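Side-chain contacts in gluconate kinase (Lactobacillus acidophilus, PDB 3LL3), which probably transfers a phosphate group from ATP to a sugar or sugar acid such as gluconate: residues A[106-111]-A[128-133]; A[95-100]-A[134-139]; A[117-122]-A[190-195]. One frame throughout, in Å; residues are numbered along the deposited sequence. Where two conformers were deposited one is given.

Contact 1. Residues A[106-111]-A[128-133]; sequences SIVQDA and MHPMAP. With DXP (1-deoxy-D-xylulose-5-phosphate), chain D.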
loop_
_atom_site.group_PDB
_atom_site.type_symbol
_atom_site.label_atom_id
_atom_site.label_comp_id
_atom_site.label_asym_id
_atom_site.label_seq_id
_atom_site.Cartn_x
_atom_site.Cartn_y
_atom_site.Cartn_z
ATOM N N SER A 106 -10.319 9.208 25.238
ATOM C CA SER A 106 -10.578 8.025 26.059
ATOM C C SER A 106 -12.036 8.015 26.502
ATOM O O SER A 106 -12.677 6.961 26.561
ATOM C CB SER A 106 -9.655 7.988 27.283
ATOM O OG SER A 106 -8.294 8.067 26.894
ATOM N N ILE A 107 -12.556 9.199 26.796
ATOM C CA ILE A 107 -13.943 9.336 27.214
ATOM C C ILE A 107 -14.842 8.758 26.144
ATOM O O ILE A 107 -15.818 8.068 26.438
ATOM C CB ILE A 107 -14.344 10.816 27.430
ATOM C CG1 ILE A 107 -13.587 11.442 28.615
ATOM C CG2 ILE A 107 -15.854 10.939 27.589
ATOM C CD1 ILE A 107 -13.861 10.786 29.949
ATOM N N VAL A 108 -14.507 9.048 24.887
ATOM C CA VAL A 108 -15.327 8.611 23.763
ATOM C C VAL A 108 -15.257 7.106 23.614
ATOM O O VAL A 108 -16.277 6.433 23.451
ATOM C CB VAL A 108 -14.886 9.284 22.449
ATOM C CG1 VAL A 108 -15.565 8.622 21.260
ATOM C CG2 VAL A 108 -15.181 10.790 22.504
ATOM N N GLN A 109 -14.043 6.574 23.672
ATOM C CA GLN A 109 -13.867 5.134 23.557
ATOM C C GLN A 109 -14.683 4.391 24.628
ATOM O O GLN A 109 -15.398 3.446 24.305
ATOM C CB GLN A 109 -12.382 4.757 23.600
ATOM C CG GLN A 109 -12.120 3.276 23.384
ATOM C CD GLN A 109 -12.671 2.770 22.067
ATOM O OE1 GLN A 109 -13.461 1.818 22.036
ATOM N NE2 GLN A 109 -12.270 3.413 20.964
ATOM N N ASP A 110 -14.605 4.827 25.887
ATOM C CA ASP A 110 -15.401 4.200 26.951
ATOM C C ASP A 110 -16.904 4.343 26.685
ATOM O O ASP A 110 -17.661 3.382 26.807
ATOM C CB ASP A 110 -15.070 4.789 28.330
ATOM C CG ASP A 110 -13.611 4.600 28.717
ATOM O OD1 ASP A 110 -12.960 3.670 28.193
ATOM O OD2 ASP A 110 -13.113 5.380 29.558
ATOM N N ALA A 111 -17.337 5.551 26.334
ATOM C CA ALA A 111 -18.731 5.759 25.963
ATOM C C ALA A 111 -19.160 4.772 24.875
ATOM O O ALA A 111 -20.259 4.227 24.895
ATOM C CB ALA A 111 -18.934 7.193 25.494
HETATM N N MSE A 128 -19.608 9.690 16.973
HETATM C CA MSE A 128 -18.904 9.312 18.193
HETATM C C MSE A 128 -17.449 9.764 18.128
HETATM O O MSE A 128 -16.541 8.969 17.851
HETATM C CB MSE A 128 -19.037 7.814 18.442
HETATM C CG MSE A 128 -20.451 7.321 18.207
HETATM SE SE MSE A 128 -20.620 5.407 18.530
HETATM C CE MSE A 128 -21.599 4.901 16.905
ATOM N N HIS A 129 -17.232 11.052 18.380
ATOM C CA HIS A 129 -15.920 11.647 18.196
ATOM C C HIS A 129 -15.652 12.695 19.257
ATOM O O HIS A 129 -16.560 13.436 19.619
ATOM C CB HIS A 129 -15.838 12.300 16.807
ATOM C CG HIS A 129 -14.438 12.609 16.376
ATOM N ND1 HIS A 129 -13.779 13.762 16.751
ATOM C CD2 HIS A 129 -13.558 11.898 15.627
ATOM C CE1 HIS A 129 -12.565 13.759 16.232
ATOM N NE2 HIS A 129 -12.401 12.635 15.551
ATOM N N PRO A 130 -14.399 12.781 19.732
ATOM C CA PRO A 130 -13.968 13.681 20.811
ATOM C C PRO A 130 -14.076 15.177 20.500
ATOM O O PRO A 130 -13.900 16.012 21.401
ATOM C CB PRO A 130 -12.499 13.282 21.035
ATOM C CG PRO A 130 -12.092 12.605 19.752
ATOM C CD PRO A 130 -13.321 11.849 19.352
HETATM N N MSE A 131 -14.385 15.517 19.255
HETATM C CA MSE A 131 -14.522 16.912 18.853
HETATM C C MSE A 131 -15.703 17.623 19.544
HETATM O O MSE A 131 -15.679 18.846 19.725
HETATM C CB MSE A 131 -14.698 17.001 17.336
HETATM C CG MSE A 131 -16.010 16.409 16.829
HETATM SE SE MSE A 131 -16.057 16.235 14.831
HETATM C CE MSE A 131 -17.799 15.402 14.576
ATOM N N ALA A 132 -16.725 16.854 19.911
ATOM C CA ALA A 132 -17.952 17.393 20.506
ATOM C C ALA A 132 -17.769 17.921 21.928
ATOM O O ALA A 132 -17.155 17.257 22.778
ATOM C CB ALA A 132 -19.062 16.341 20.496
ATOM N N PRO A 133 -18.308 19.123 22.186
ATOM C CA PRO A 133 -18.462 19.712 23.517
ATOM C C PRO A 133 -18.969 18.725 24.584
ATOM O O PRO A 133 -18.425 18.693 25.678
ATOM C CB PRO A 133 -19.475 20.832 23.269
ATOM C CG PRO A 133 -19.090 21.324 21.912
ATOM C CD PRO A 133 -18.691 20.075 21.130
HETATM C C1 DXP D . -3.540 10.461 16.939
HETATM C C2 DXP D . -3.192 11.200 15.613
HETATM C C3 DXP D . -4.065 12.428 15.253
HETATM C C4 DXP D . -5.537 11.967 15.235
HETATM C C5 DXP D . -6.689 12.729 14.535
HETATM O O2 DXP D . -2.569 10.638 14.776
HETATM O O3 DXP D . -3.561 13.103 14.168
HETATM O O4 DXP D . -5.548 10.600 14.972
HETATM O O5 DXP D . -7.564 11.983 13.730
HETATM P P DXP D . -9.222 12.071 13.683
HETATM O O2P DXP D . -9.835 11.214 14.877
HETATM O O1P DXP D . -9.678 13.602 13.544
HETATM O O3P DXP D . -9.720 11.346 12.577
#
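V108 lays both of its methyl groups over the backbone that runs from M128 to P130. CG2 comes within 3.5 Å of P130 N and lies against the proline ring, 3.8 Å from P130 CD. CG1 rests instead on the preceding peptide, 3.6 Å from M128 O. With CG1 anti to the backbone N (chi1 169°), one branch goes to each of these two places. The ring of Y135, on helix 133-143, also touches V108. Residues 128-133 link helix 116-124 to helix 133-143 in the N-terminal domain of the FGGY kinase fold. A type I beta turn runs from H129 to A132, and A132 is the N-cap of helix 133-143. The CB of H129 points away from V108, and the ring turns its edge to the phosphate of the bound 1-deoxy-D-xylulose-5-phosphate. H129 NE2 donates to the phosphate oxygen O2P at 3.0 Å. H129 ND1 accepts from M131 N at 3.1 Å, with the donor tilted 20° from the ring plane. P130 CD lies over one ring face, toward the rim. A leucine in place of H129 would probably leave O2P without this donor and M131 N without its acceptor. R344 also touches H129, and N297 gives the ligand another hydrogen bond.

Contact 2. Residues A[95-100]-A[134-139]; sequences NSITWA and IYKLLW. With XUL (D-xylulose), chain E.
The short strand 96-97 and the loop after it lie beside helix 133-143. The nearest CA atoms are those of I97 and K136, 8.5 Å apart. Strand 96-97 pairs antiparallel with strand 46-47. The gap to the helix is bridged mainly by K136. Its CG is anti to the carbonyl carbon (chi1 -66°) and the chain is extended beyond it, which carries the ammonium group across to the loop backbone. K136 NZ donates to T98 O at 2.8 Å and to I97 O at 3.2 Å. Both bonds arrive from above the carbonyl planes, 68° out of plane at T98 and 52° at I97. The aliphatic part of the lysine runs antiparallel alongside I97, with K136 CD 3.8 Å from I97 CG2. Beyond the lysine site, T98 OG1 accepts from A100 N at 3.3 Å, forming an ST turn. The same hydroxyl is hydrogen-bonded to A45 O. W99 points away from the helix and belongs to the D-xylulose pocket. O4 of the sugar lies 3.7 Å above one face of the W99 indole, toward its rim. A100 CB lies over the centre of the opposite face, so the ring lies between A100 and the sugar. H81, M80, D239 and R344 hydrogen-bond the sugar. The ammonium group of K136 is buried and also bonds to H81 O and M131 O. With three N-H groups for four carbonyls, at least one hydrogen is probably shared. The carbonyl oxygens would probably stabilise the positive charge. One lysine thereby ties the helix to the backbone just before W99 and to that of the sugar-binding H81.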
loop_
_atom_site.group_PDB
_atom_site.type_symbol
_atom_site.label_atom_id
_atom_site.label_comp_id
_atom_site.label_asym_id
_atom_site.label_seq_id
_atom_site.Cartn_x
_atom_site.Cartn_y
_atom_site.Cartn_z
ATOM N N ASN A 95 -9.220 28.403 27.732
ATOM C CA ASN A 95 -9.113 28.862 26.348
ATOM C C ASN A 95 -10.253 28.276 25.525
ATOM O O ASN A 95 -11.100 27.546 26.045
ATOM C CB ASN A 95 -7.782 28.430 25.739
ATOM C CG ASN A 95 -6.613 29.234 26.264
ATOM O OD1 ASN A 95 -6.692 30.450 26.399
ATOM N ND2 ASN A 95 -5.512 28.554 26.550
ATOM N N SER A 96 -10.271 28.578 24.233
ATOM C CA SER A 96 -11.230 27.946 23.351
ATOM C C SER A 96 -10.676 26.589 22.967
ATOM O O SER A 96 -9.657 26.499 22.282
ATOM C CB SER A 96 -11.471 28.800 22.109
ATOM O OG SER A 96 -12.392 28.166 21.240
ATOM N N ILE A 97 -11.333 25.532 23.426
ATOM C CA ILE A 97 -10.912 24.174 23.108
ATOM C C ILE A 97 -11.527 23.789 21.771
ATOM O O ILE A 97 -12.726 23.526 21.694
ATOM C CB ILE A 97 -11.373 23.192 24.200
ATOM C CG1 ILE A 97 -10.913 23.677 25.575
ATOM C CG2 ILE A 97 -10.845 21.789 23.930
ATOM C CD1 ILE A 97 -11.248 22.727 26.673
ATOM N N THR A 98 -10.720 23.780 20.711
ATOM C CA THR A 98 -11.257 23.608 19.354
ATOM C C THR A 98 -11.684 22.191 19.025
ATOM O O THR A 98 -11.369 21.248 19.743
ATOM C CB THR A 98 -10.248 24.038 18.278
ATOM O OG1 THR A 98 -9.207 23.056 18.176
ATOM C CG2 THR A 98 -9.662 25.406 18.627
ATOM N N TRP A 99 -12.380 22.043 17.902
ATOM C CA TRP A 99 -12.842 20.737 17.477
ATOM C C TRP A 99 -11.674 19.749 17.419
ATOM O O TRP A 99 -11.872 18.570 17.652
ATOM C CB TRP A 99 -13.529 20.817 16.112
ATOM C CG TRP A 99 -12.564 21.092 15.020
ATOM C CD1 TRP A 99 -12.163 22.319 14.567
ATOM C CD2 TRP A 99 -11.841 20.125 14.256
ATOM N NE1 TRP A 99 -11.241 22.169 13.563
ATOM C CE2 TRP A 99 -11.026 20.833 13.351
ATOM C CE3 TRP A 99 -11.813 18.728 14.243
ATOM C CZ2 TRP A 99 -10.185 20.190 12.438
ATOM C CZ3 TRP A 99 -10.984 18.095 13.344
ATOM C CH2 TRP A 99 -10.181 18.825 12.449
ATOM N N ALA A 100 -10.465 20.233 17.130
ATOM C CA ALA A 100 -9.315 19.343 16.889
ATOM C C ALA A 100 -8.616 18.820 18.151
ATOM O O ALA A 100 -7.711 17.991 18.068
ATOM C CB ALA A 100 -8.288 20.016 15.942
ATOM N N ILE A 134 -19.969 17.907 24.283
ATOM C CA ILE A 134 -20.443 16.996 25.319
ATOM C C ILE A 134 -19.332 16.075 25.873
ATOM O O ILE A 134 -19.255 15.850 27.082
ATOM C CB ILE A 134 -21.658 16.176 24.862
ATOM C CG1 ILE A 134 -22.140 15.270 26.001
ATOM C CG2 ILE A 134 -21.336 15.386 23.617
ATOM C CD1 ILE A 134 -23.420 14.537 25.684
ATOM N N TYR A 135 -18.463 15.566 25.001
ATOM C CA TYR A 135 -17.376 14.680 25.439
ATOM C C TYR A 135 -16.278 15.455 26.151
ATOM O O TYR A 135 -15.661 14.961 27.102
ATOM C CB TYR A 135 -16.793 13.908 24.250
ATOM C CG TYR A 135 -17.776 12.948 23.649
ATOM C CD1 TYR A 135 -18.250 11.880 24.392
ATOM C CD2 TYR A 135 -18.236 13.106 22.347
ATOM C CE1 TYR A 135 -19.156 10.981 23.867
ATOM C CE2 TYR A 135 -19.148 12.215 21.804
ATOM C CZ TYR A 135 -19.604 11.148 22.582
ATOM O OH TYR A 135 -20.512 10.248 22.088
ATOM N N LYS A 136 -16.046 16.676 25.703
ATOM C CA LYS A 136 -15.078 17.540 26.362
ATOM C C LYS A 136 -15.540 17.925 27.769
ATOM O O LYS A 136 -14.720 18.034 28.679
ATOM C CB LYS A 136 -14.829 18.799 25.529
ATOM C CG LYS A 136 -14.152 18.499 24.182
ATOM C CD LYS A 136 -14.013 19.754 23.334
ATOM C CE LYS A 136 -13.414 19.449 21.958
ATOM N NZ LYS A 136 -13.757 20.562 21.020
ATOM N N LEU A 137 -16.845 18.152 27.932
ATOM C CA LEU A 137 -17.421 18.522 29.224
ATOM C C LEU A 137 -17.346 17.352 30.204
ATOM O O LEU A 137 -17.011 17.535 31.370
ATOM C CB LEU A 137 -18.878 18.963 29.067
ATOM C CG LEU A 137 -19.107 20.315 28.408
ATOM C CD1 LEU A 137 -20.575 20.475 28.019
ATOM C CD2 LEU A 137 -18.656 21.435 29.353
ATOM N N LEU A 138 -17.653 16.154 29.708
ATOM C CA LEU A 138 -17.518 14.937 30.481
ATOM C C LEU A 138 -16.073 14.734 30.938
ATOM O O LEU A 138 -15.827 14.362 32.096
ATOM C CB LEU A 138 -17.979 13.743 29.656
ATOM C CG LEU A 138 -19.485 13.640 29.438
ATOM C CD1 LEU A 138 -19.789 12.492 28.507
ATOM C CD2 LEU A 138 -20.185 13.438 30.777
ATOM N N TRP A 139 -15.122 14.975 30.036
ATOM C CA TRP A 139 -13.707 14.877 30.388
ATOM C C TRP A 139 -13.333 15.919 31.440
ATOM O O TRP A 139 -12.664 15.606 32.427
ATOM C CB TRP A 139 -12.819 15.065 29.162
ATOM C CG TRP A 139 -11.358 14.847 29.468
ATOM C CD1 TRP A 139 -10.706 13.645 29.558
ATOM C CD2 TRP A 139 -10.371 15.855 29.717
ATOM N NE1 TRP A 139 -9.375 13.849 29.849
ATOM C CE2 TRP A 139 -9.144 15.195 29.947
ATOM C CE3 TRP A 139 -10.401 17.250 29.751
ATOM C CZ2 TRP A 139 -7.965 15.885 30.220
ATOM C CZ3 TRP A 139 -9.226 17.935 30.030
ATOM C CH2 TRP A 139 -8.026 17.252 30.259
HETATM C C1 XUL E . -18.311 20.417 10.499
HETATM C C2 XUL E . -17.420 19.622 11.468
HETATM C C3 XUL E . -15.964 20.086 11.754
HETATM C C4 XUL E . -15.614 21.515 11.295
HETATM C C5 XUL E . -16.271 22.620 12.145
HETATM O O1 XUL E . -18.603 19.635 9.366
HETATM O O2 XUL E . -17.848 18.607 11.965
HETATM O O3 XUL E . -15.066 19.228 11.095
HETATM O O4 XUL E . -14.214 21.652 11.377
HETATM O O5 XUL E . -15.548 23.824 12.064
#

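Contact 3. Residues A[117-122]-A[190-195]; sequences AQQIYR and DQELLD
Q119 NE2 donates to E192 OE2 at 3.3 Å, the one hydrogen bond between residues 117-122 and 190-195. The bond is bent, with an angle of 136° at the hydrogen. The amide and carboxylate planes stand at 90° to each other. NE2 meets OE2 from above the carboxylate plane, and OE2 is in turn tilted from the amide plane. Both side chains have CG anti to the backbone N (chi1 -177° at Q119) and run extended from there, which lets the two ends meet between the helices. The stronger polar partner of E192 is K123, which forms a salt bridge with E192 OE1. K123 also forms a salt bridge with D190 OD1. The other oxygen of that aspartate caps the helix: D190 OD2 accepts from L193 N at 3.0 Å through its anti lone pair. D190 is the N-cap of helix 191-197. The apolar part of the contact is I120 against L193. I120 CG1 meets L193 CD2 at 3.7 Å, the two side chains meeting at a slant. The CA atoms of this pair are 7.9 Å apart, the nearest between the two segments. Both side chains also touch I134 of helix 133-143, and L193 touches F116 as well. Three helices of the N-terminal domain therefore meet at I120 and L193. The contact lies away from the ligand sites. The apolar pair is buried, whereas E192 is exposed, so solvent can probably compete for the long, bent amide bond. K123 places a positive charge between two acids at the start of helix 191-197. That charge would probably offset theirs and hold both carboxylates close to helix 116-124.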
loop_
_atom_site.group_PDB
_atom_site.type_symbol
_atom_site.label_atom_id
_atom_site.label_comp_id
_atom_site.label_asym_id
_atom_site.label_seq_id
_atom_site.Cartn_x
_atom_site.Cartn_y
_atom_site.Cartn_z
ATOM N N ALA A 117 -22.126 6.430 23.650
ATOM C CA ALA A 117 -21.806 7.253 22.487
ATOM C C ALA A 117 -22.879 7.045 21.432
ATOM O O ALA A 117 -23.333 7.995 20.799
ATOM C CB ALA A 117 -20.424 6.908 21.944
ATOM N N GLN A 118 -23.307 5.798 21.283
ATOM C CA GLN A 118 -24.367 5.450 20.348
ATOM C C GLN A 118 -25.654 6.176 20.704
ATOM O O GLN A 118 -26.404 6.595 19.829
ATOM C CB GLN A 118 -24.600 3.932 20.335
ATOM C CG GLN A 118 -23.443 3.121 19.760
ATOM C CD GLN A 118 -22.339 2.844 20.765
ATOM O OE1 GLN A 118 -22.309 3.413 21.859
ATOM N NE2 GLN A 118 -21.418 1.956 20.394
ATOM N N GLN A 119 -25.903 6.330 21.998
ATOM C CA GLN A 119 -27.124 6.962 22.477
ATOM C C GLN A 119 -27.078 8.458 22.223
ATOM O O GLN A 119 -28.066 9.060 21.810
ATOM C CB GLN A 119 -27.332 6.707 23.981
ATOM C CG GLN A 119 -28.653 7.298 24.489
ATOM C CD GLN A 119 -28.828 7.220 26.015
ATOM O OE1 GLN A 119 -27.874 7.390 26.779
ATOM N NE2 GLN A 119 -30.064 6.990 26.454
ATOM N N ILE A 120 -25.926 9.060 22.478
ATOM C CA ILE A 120 -25.738 10.474 22.166
ATOM C C ILE A 120 -25.995 10.731 20.669
ATOM O O ILE A 120 -26.682 11.698 20.289
ATOM C CB ILE A 120 -24.336 10.957 22.608
ATOM C CG1 ILE A 120 -24.291 11.116 24.128
ATOM C CG2 ILE A 120 -23.966 12.287 21.945
ATOM C CD1 ILE A 120 -22.897 11.246 24.677
ATOM N N TYR A 121 -25.466 9.848 19.824
ATOM C CA TYR A 121 -25.714 9.934 18.384
ATOM C C TYR A 121 -27.204 9.845 18.026
ATOM O O TYR A 121 -27.716 10.649 17.267
ATOM C CB TYR A 121 -24.924 8.873 17.612
ATOM C CG TYR A 121 -25.168 8.996 16.134
ATOM C CD1 TYR A 121 -24.611 10.043 15.411
ATOM C CD2 TYR A 121 -25.981 8.089 15.464
ATOM C CE1 TYR A 121 -24.858 10.185 14.046
ATOM C CE2 TYR A 121 -26.224 8.209 14.108
ATOM C CZ TYR A 121 -25.664 9.260 13.406
ATOM O OH TYR A 121 -25.911 9.379 12.063
ATOM N N ARG A 122 -27.870 8.823 18.551
ATOM C CA ARG A 122 -29.302 8.676 18.333
ATOM C C ARG A 122 -30.066 9.913 18.810
ATOM O O ARG A 122 -31.029 10.302 18.163
ATOM C CB ARG A 122 -29.837 7.413 19.017
ATOM C CG ARG A 122 -30.042 6.211 18.112
ATOM C CD ARG A 122 -30.522 4.996 18.909
ATOM N NE ARG A 122 -29.406 4.106 19.211
ATOM C CZ ARG A 122 -28.929 3.873 20.426
ATOM N NH1 ARG A 122 -27.902 3.056 20.578
ATOM N NH2 ARG A 122 -29.482 4.437 21.487
ATOM N N ASP A 190 -31.106 18.282 25.407
ATOM C CA ASP A 190 -31.618 16.984 25.839
ATOM C C ASP A 190 -31.508 16.889 27.373
ATOM O O ASP A 190 -30.398 16.918 27.915
ATOM C CB ASP A 190 -30.817 15.865 25.169
ATOM C CG ASP A 190 -31.412 14.495 25.404
ATOM O OD1 ASP A 190 -32.153 14.019 24.528
ATOM O OD2 ASP A 190 -31.163 13.898 26.480
ATOM N N GLN A 191 -32.645 16.811 28.068
ATOM C CA GLN A 191 -32.629 16.826 29.542
ATOM C C GLN A 191 -31.825 15.688 30.167
ATOM O O GLN A 191 -31.086 15.887 31.138
ATOM C CB GLN A 191 -34.036 16.808 30.130
ATOM C CG GLN A 191 -34.020 17.034 31.662
ATOM C CD GLN A 191 -33.535 18.429 32.024
ATOM O OE1 GLN A 191 -32.554 18.597 32.751
ATOM N NE2 GLN A 191 -34.207 19.440 31.494
ATOM N N GLU A 192 -32.006 14.489 29.628
ATOM C CA GLU A 192 -31.239 13.326 30.042
ATOM C C GLU A 192 -29.726 13.564 29.934
ATOM O O GLU A 192 -28.972 13.243 30.850
ATOM C CB GLU A 192 -31.666 12.119 29.207
ATOM C CG GLU A 192 -31.114 10.806 29.667
ATOM C CD GLU A 192 -31.712 9.618 28.908
ATOM O OE1 GLU A 192 -32.661 9.816 28.105
ATOM O OE2 GLU A 192 -31.231 8.487 29.134
ATOM N N LEU A 193 -29.274 14.127 28.815
ATOM C CA LEU A 193 -27.844 14.405 28.652
ATOM C C LEU A 193 -27.347 15.512 29.612
ATOM O O LEU A 193 -26.232 15.440 30.140
ATOM C CB LEU A 193 -27.516 14.752 27.184
ATOM C CG LEU A 193 -27.656 13.625 26.153
ATOM C CD1 LEU A 193 -27.358 14.113 24.736
ATOM C CD2 LEU A 193 -26.771 12.398 26.507
ATOM N N LEU A 194 -28.169 16.539 29.830
ATOM C CA LEU A 194 -27.830 17.590 30.783
ATOM C C LEU A 194 -27.662 16.989 32.188
ATOM O O LEU A 194 -26.739 17.340 32.927
ATOM C CB LEU A 194 -28.918 18.666 30.820
ATOM C CG LEU A 194 -29.074 19.618 29.635
ATOM C CD1 LEU A 194 -30.306 20.486 29.827
ATOM C CD2 LEU A 194 -27.827 20.467 29.466
ATOM N N ASP A 195 -28.551 16.071 32.542
ATOM C CA ASP A 195 -28.487 15.456 33.873
ATOM C C ASP A 195 -27.206 14.645 34.072
ATOM O O ASP A 195 -26.575 14.716 35.130
ATOM C CB ASP A 195 -29.741 14.638 34.147
ATOM C CG ASP A 195 -30.963 15.526 34.383
ATOM O OD1 ASP A 195 -30.785 16.739 34.628
ATOM O OD2 ASP A 195 -32.099 15.027 34.303
#

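How the contacts relate
All three contacts belong to the N-terminal FGGY domain. Helix 133-143 joins them: it forms one side of contact 2 and packs against contacts 1 and 3. Contacts 1 and 2 are closest, with centres about 10 Å apart, and contact 1 is nested within the chain loop that contact 2 closes. They touch where M131 CB lies 3.2 Å from W99 O. Contact 3 lies about 12 Å from contact 1 and about 16 Å from contact 2, centre to centre. It joins contact 1 through M128 SE, 3.7 Å from A117 CB, and contact 2 through I134 CD1, 3.5 Å from I120 CD1. Contacts 1 and 2 each supply a ligand-pocket residue. Contact 3 lies farther off: the I120 side chain is about 13 Å from D-xylulose.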